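Local coordinates for protein pngf-ii (Elizabethkingia meningoseptica, PDB 4R4X) that probably removes N-linked glycans from glycoproteins and glycopeptides, acting as a peptide:N-glycosidase of the PNGase F family, at residues 424-438 and 483-496. Residues are numbered along the deposited sequence; the frame is centred on the assembly and turned at random.
Sequences ITTGHGGWGAGDEFV and LSRSNWCPGTITNP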
loop_
_atom_site.group_PDB
_atom_site.type_symbol
_atom_site.label_atom_id
_atom_site.label_comp_id
_atom_site.label_asym_id
_atom_site.label_seq_id
_atom_site.Cartn_x
_atom_site.Cartn_y
_atom_site.Cartn_z
ATOM N N ILE A 424 18.945 0.011 -5.389
ATOM C CA ILE A 424 18.836 0.336 -3.960
ATOM C C ILE A 424 20.213 0.259 -3.343
ATOM O O ILE A 424 20.846 -0.785 -3.379
ATOM C CB ILE A 424 17.889 -0.622 -3.221
ATOM C CG1 ILE A 424 16.535 -0.648 -3.915
ATOM C CG2 ILE A 424 17.707 -0.192 -1.760
ATOM C CD1 ILE A 424 15.551 -1.651 -3.336
ATOM N N THR A 425 20.676 1.360 -2.771
ATOM C CA THR A 425 21.998 1.395 -2.168
ATOM C C THR A 425 21.994 2.032 -0.789
ATOM O O THR A 425 21.377 3.098 -0.600
ATOM C CB THR A 425 23.038 2.122 -3.059
ATOM O OG1 THR A 425 24.302 2.132 -2.384
ATOM C CG2 THR A 425 22.603 3.582 -3.390
ATOM N N THR A 426 22.690 1.376 0.145
ATOM C CA THR A 426 23.008 1.960 1.449
ATOM C C THR A 426 24.435 1.623 1.871
ATOM O O THR A 426 24.940 0.532 1.606
ATOM C CB THR A 426 22.014 1.548 2.552
ATOM O OG1 THR A 426 21.992 0.127 2.732
ATOM C CG2 THR A 426 20.629 2.036 2.220
ATOM N N GLY A 427 25.065 2.596 2.515
ATOM C CA GLY A 427 26.421 2.516 2.954
ATOM C C GLY A 427 26.451 2.293 4.452
ATOM O O GLY A 427 25.612 2.828 5.197
ATOM N N HIS A 428 27.402 1.468 4.881
ATOM C CA HIS A 428 27.518 1.032 6.284
ATOM C C HIS A 428 28.961 1.027 6.773
ATOM O O HIS A 428 29.902 1.036 5.974
ATOM C CB HIS A 428 26.913 -0.361 6.436
ATOM C CG HIS A 428 25.496 -0.421 5.990
ATOM N ND1 HIS A 428 24.451 -0.116 6.827
ATOM C CD2 HIS A 428 24.955 -0.619 4.764
ATOM C CE1 HIS A 428 23.320 -0.164 6.149
ATOM N NE2 HIS A 428 23.598 -0.460 4.894
ATOM N N GLY A 429 29.120 0.986 8.095
ATOM C CA GLY A 429 30.412 1.213 8.770
ATOM C C GLY A 429 30.149 2.250 9.831
ATOM O O GLY A 429 30.179 3.438 9.550
ATOM N N GLY A 430 29.839 1.804 11.049
ATOM C CA GLY A 430 29.214 2.680 12.035
ATOM C C GLY A 430 30.123 3.475 12.956
ATOM O O GLY A 430 29.944 3.438 14.173
ATOM N N TRP A 431 31.098 4.177 12.380
ATOM C CA TRP A 431 31.960 5.091 13.131
ATOM C C TRP A 431 32.179 6.314 12.251
ATOM O O TRP A 431 31.771 6.328 11.072
ATOM C CB TRP A 431 33.275 4.391 13.567
ATOM C CG TRP A 431 34.296 4.162 12.462
ATOM C CD1 TRP A 431 35.457 4.882 12.244
ATOM C CD2 TRP A 431 34.284 3.133 11.461
ATOM N NE1 TRP A 431 36.135 4.371 11.161
ATOM C CE2 TRP A 431 35.444 3.304 10.664
ATOM C CE3 TRP A 431 33.407 2.084 11.154
ATOM C CZ2 TRP A 431 35.738 2.472 9.576
ATOM C CZ3 TRP A 431 33.709 1.249 10.094
ATOM C CH2 TRP A 431 34.865 1.444 9.313
ATOM N N GLY A 432 32.808 7.348 12.807
ATOM C CA GLY A 432 32.950 8.635 12.140
ATOM C C GLY A 432 33.612 8.657 10.776
ATOM O O GLY A 432 33.351 9.561 9.974
ATOM N N ALA A 433 34.477 7.683 10.517
ATOM C CA ALA A 433 35.121 7.512 9.205
ATOM C C ALA A 433 34.646 6.238 8.540
ATOM O O ALA A 433 35.355 5.679 7.705
ATOM C CB ALA A 433 36.649 7.445 9.375
ATOM N N GLY A 434 33.471 5.744 8.920
ATOM C CA GLY A 434 32.899 4.563 8.273
ATOM C C GLY A 434 31.860 4.985 7.252
ATOM O O GLY A 434 31.319 6.089 7.329
ATOM N N ASP A 435 31.570 4.104 6.295
ATOM C CA ASP A 435 30.738 4.504 5.172
ATOM C C ASP A 435 29.234 4.702 5.513
ATOM O O ASP A 435 28.500 5.164 4.676
ATOM C CB ASP A 435 30.912 3.555 3.997
ATOM C CG ASP A 435 32.255 3.727 3.296
ATOM O OD1 ASP A 435 32.985 4.721 3.587
ATOM O OD2 ASP A 435 32.570 2.867 2.436
ATOM N N GLU A 436 28.793 4.367 6.727
ATOM C CA GLU A 436 27.463 4.806 7.176
ATOM C C GLU A 436 27.427 6.343 7.181
ATOM O O GLU A 436 26.403 6.954 6.880
ATOM C CB GLU A 436 27.161 4.305 8.589
ATOM C CG GLU A 436 25.838 4.792 9.166
ATOM C CD GLU A 436 25.474 4.130 10.489
ATOM O OE1 GLU A 436 26.179 3.173 10.905
ATOM O OE2 GLU A 436 24.488 4.579 11.147
ATOM N N PHE A 437 28.545 6.956 7.570
ATOM C CA PHE A 437 28.573 8.373 7.888
ATOM C C PHE A 437 29.394 9.259 6.960
ATOM O O PHE A 437 29.448 10.486 7.168
ATOM C CB PHE A 437 29.043 8.580 9.334
ATOM C CG PHE A 437 28.110 7.992 10.354
ATOM C CD1 PHE A 437 26.834 8.538 10.537
ATOM C CD2 PHE A 437 28.499 6.893 11.132
ATOM C CE1 PHE A 437 25.968 7.993 11.479
ATOM C CE2 PHE A 437 27.641 6.351 12.074
ATOM C CZ PHE A 437 26.359 6.896 12.232
ATOM N N VAL A 438 30.000 8.670 5.934
ATOM C CA VAL A 438 30.770 9.425 4.955
ATOM C C VAL A 438 30.204 9.202 3.551
ATOM O O VAL A 438 30.017 8.068 3.131
ATOM C CB VAL A 438 32.234 8.942 4.914
ATOM C CG1 VAL A 438 33.063 9.767 3.938
ATOM C CG2 VAL A 438 32.850 8.927 6.311
ATOM N N LEU A 483 21.568 11.910 12.702
ATOM C CA LEU A 483 22.750 12.120 11.909
ATOM C C LEU A 483 22.543 11.761 10.431
ATOM O O LEU A 483 21.844 10.795 10.103
ATOM C CB LEU A 483 23.913 11.320 12.468
ATOM C CG LEU A 483 24.272 11.559 13.935
ATOM C CD1 LEU A 483 25.321 10.558 14.306
ATOM C CD2 LEU A 483 24.774 12.981 14.128
ATOM N N SER A 484 23.137 12.569 9.566
ATOM C CA SER A 484 23.108 12.355 8.125
ATOM C C SER A 484 23.901 11.087 7.764
ATOM O O SER A 484 24.946 10.796 8.364
ATOM C CB SER A 484 23.655 13.604 7.394
ATOM O OG SER A 484 22.790 14.721 7.564
ATOM N N ARG A 485 23.388 10.311 6.803
ATOM C CA ARG A 485 23.904 8.988 6.514
ATOM C C ARG A 485 23.885 8.692 5.031
ATOM O O ARG A 485 23.207 9.379 4.267
ATOM C CB ARG A 485 23.037 7.953 7.211
ATOM C CG ARG A 485 23.280 7.835 8.701
ATOM C CD ARG A 485 22.224 6.916 9.297
ATOM N NE ARG A 485 22.517 6.563 10.668
ATOM C CZ ARG A 485 22.125 7.234 11.755
ATOM N NH1 ARG A 485 21.431 8.352 11.677
ATOM N NH2 ARG A 485 22.462 6.769 12.944
ATOM N N SER A 486 24.601 7.632 4.646
ATOM C CA SER A 486 24.670 7.169 3.258
ATOM C C SER A 486 23.406 6.434 2.833
ATOM O O SER A 486 23.386 5.202 2.666
ATOM C CB SER A 486 25.899 6.288 3.054
ATOM O OG SER A 486 27.090 7.066 3.120
ATOM N N ASN A 487 22.358 7.223 2.680
ATOM C CA ASN A 487 21.114 6.861 2.009
ATOM C C ASN A 487 20.114 6.118 2.871
ATOM O O ASN A 487 19.199 5.465 2.352
ATOM C CB ASN A 487 21.343 6.110 0.696
ATOM C CG ASN A 487 20.310 6.459 -0.363
ATOM O OD1 ASN A 487 19.796 7.573 -0.393
ATOM N ND2 ASN A 487 20.017 5.516 -1.251
ATOM N N TRP A 488 20.230 6.279 4.183
ATOM C CA TRP A 488 19.183 5.778 5.061
ATOM C C TRP A 488 19.041 6.558 6.333
ATOM O O TRP A 488 19.966 7.219 6.736
ATOM C CB TRP A 488 19.428 4.330 5.396
ATOM C CG TRP A 488 20.758 3.970 6.010
ATOM C CD1 TRP A 488 21.961 3.853 5.375
ATOM C CD2 TRP A 488 20.983 3.558 7.369
ATOM N NE1 TRP A 488 22.920 3.416 6.252
ATOM C CE2 TRP A 488 22.347 3.240 7.488
ATOM C CE3 TRP A 488 20.167 3.468 8.498
ATOM C CZ2 TRP A 488 22.905 2.811 8.676
ATOM C CZ3 TRP A 488 20.737 3.038 9.697
ATOM C CH2 TRP A 488 22.080 2.704 9.769
ATOM N N CYS A 489 17.860 6.482 6.946
ATOM C CA CYS A 489 17.629 7.073 8.275
ATOM C C CYS A 489 16.906 6.029 9.112
ATOM O O CYS A 489 15.911 5.460 8.647
ATOM C CB CYS A 489 16.714 8.308 8.209
ATOM S SG CYS A 489 17.318 9.775 7.340
ATOM N N PRO A 490 17.333 5.829 10.364
ATOM C CA PRO A 490 16.582 4.882 11.201
ATOM C C PRO A 490 15.084 5.236 11.298
ATOM O O PRO A 490 14.728 6.361 11.672
ATOM C CB PRO A 490 17.270 5.004 12.555
ATOM C CG PRO A 490 18.663 5.429 12.240
ATOM C CD PRO A 490 18.540 6.331 11.041
ATOM N N GLY A 491 14.229 4.272 10.979
ATOM C CA GLY A 491 12.777 4.443 11.030
ATOM C C GLY A 491 12.141 4.676 9.664
ATOM O O GLY A 491 10.950 4.952 9.573
ATOM N N THR A 492 12.928 4.571 8.594
ATOM C CA THR A 492 12.431 4.896 7.260
ATOM C C THR A 492 12.869 3.891 6.187
ATOM O O THR A 492 13.856 3.139 6.330
ATOM C CB THR A 492 12.824 6.336 6.773
ATOM O OG1 THR A 492 14.249 6.433 6.550
ATOM C CG2 THR A 492 12.366 7.423 7.764
ATOM N N ILE A 493 12.137 3.928 5.082
ATOM C CA ILE A 493 12.520 3.239 3.828
ATOM C C ILE A 493 13.648 3.967 3.093
ATOM O O ILE A 493 13.691 5.187 3.075
ATOM C CB ILE A 493 11.336 3.243 2.864
ATOM C CG1 ILE A 493 10.239 2.352 3.415
ATOM C CG2 ILE A 493 11.735 2.806 1.434
ATOM C CD1 ILE A 493 8.914 2.514 2.730
ATOM N N THR A 494 14.530 3.211 2.446
ATOM C CA THR A 494 15.460 3.780 1.480
ATOM C C THR A 494 14.865 3.605 0.080
ATOM O O THR A 494 14.663 2.477 -0.381
ATOM C CB THR A 494 16.845 3.115 1.589
ATOM O OG1 THR A 494 17.455 3.529 2.822
ATOM C CG2 THR A 494 17.734 3.497 0.413
ATOM N N ASN A 495 14.566 4.721 -0.570
ATOM C CA ASN A 495 13.980 4.722 -1.926
ATOM C C ASN A 495 14.871 4.074 -2.972
ATOM O O ASN A 495 16.051 4.357 -2.982
ATOM C CB ASN A 495 13.770 6.168 -2.378
ATOM C CG ASN A 495 12.416 6.718 -1.967
ATOM O OD1 ASN A 495 12.240 7.268 -0.887
ATOM N ND2 ASN A 495 11.462 6.578 -2.830
ATOM N N PRO A 496 14.308 3.246 -3.874
ATOM C CA PRO A 496 15.099 2.909 -5.065
ATOM C C PRO A 496 15.298 4.122 -5.935
ATOM O O PRO A 496 14.471 5.033 -5.908
ATOM C CB PRO A 496 14.221 1.907 -5.829
ATOM C CG PRO A 496 13.217 1.420 -4.829
ATOM C CD PRO A 496 13.055 2.490 -3.797
HETATM O O HOH W 1 19.092 3.634 -3.823
HETATM O O HOH W 2 23.363 3.840 13.362
HETATM O O HOH W 3 27.443 11.788 8.645
#
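Gly-427 and Ser-486 bring the end of strand 416-428 against a loop leading into strand 493-504, its antiparallel neighbour in the sheet. Gly-427 N bonds to Ser-486 O at 3.1 Å; past the strand end, Ser-486 N reaches Glu-436 O. Ser-486, centre of an inverse gamma turn, thus ties strand and following loop together. The chains come close again at Ile-424 and Pro-496 (CA to CA 4.7 Å), where Ile-424 CG1 packs on Pro-496 CB; nearby, water joins Thr-425 N to Asn-495 O.

Side chains fill in where backbone pairing stops. The Asn-487 amide turns ND2 onto Thr-425 O (2.8 Å), this oxygen lying in the amide plane, while Ser-486 OG approaches Asp-435 O nearly along the C=O axis. Trp-488 enters edge first: with chi1 at 56°, CG sits between the backbone N and carbonyl carbon, turning the indole so that NE1 meets Gly-427 O at 3.0 Å, in the ring plane. His-428 CE1 covers one face of the indole near its rim, the planes 27° apart and the rings barely overlapping; Arg-485 CD lies over the opposite face. The extended Arg-485 runs alongside Glu-436, and NE forms a salt bridge to the anti lone pair of OE2 (2.8 Å). Phe-437 CE1 and Pro-490 CD lie over opposite guanidinium faces, each offset toward the rim, the phenyl tilted 52°.

In this worked example of fastening a loop to an interior strand's end and the turn after it, side-chain donors satisfy buried carbonyls. NE on Glu-436, NH1 on Ser-480 O (weakly on Leu-483 O) and NH2 on water probably restrict guanidinium rotation. Arg-485 NE and that same water hold OE2, and Trp-488 CZ2 and CH2 pack on the carboxylate, fixing its position.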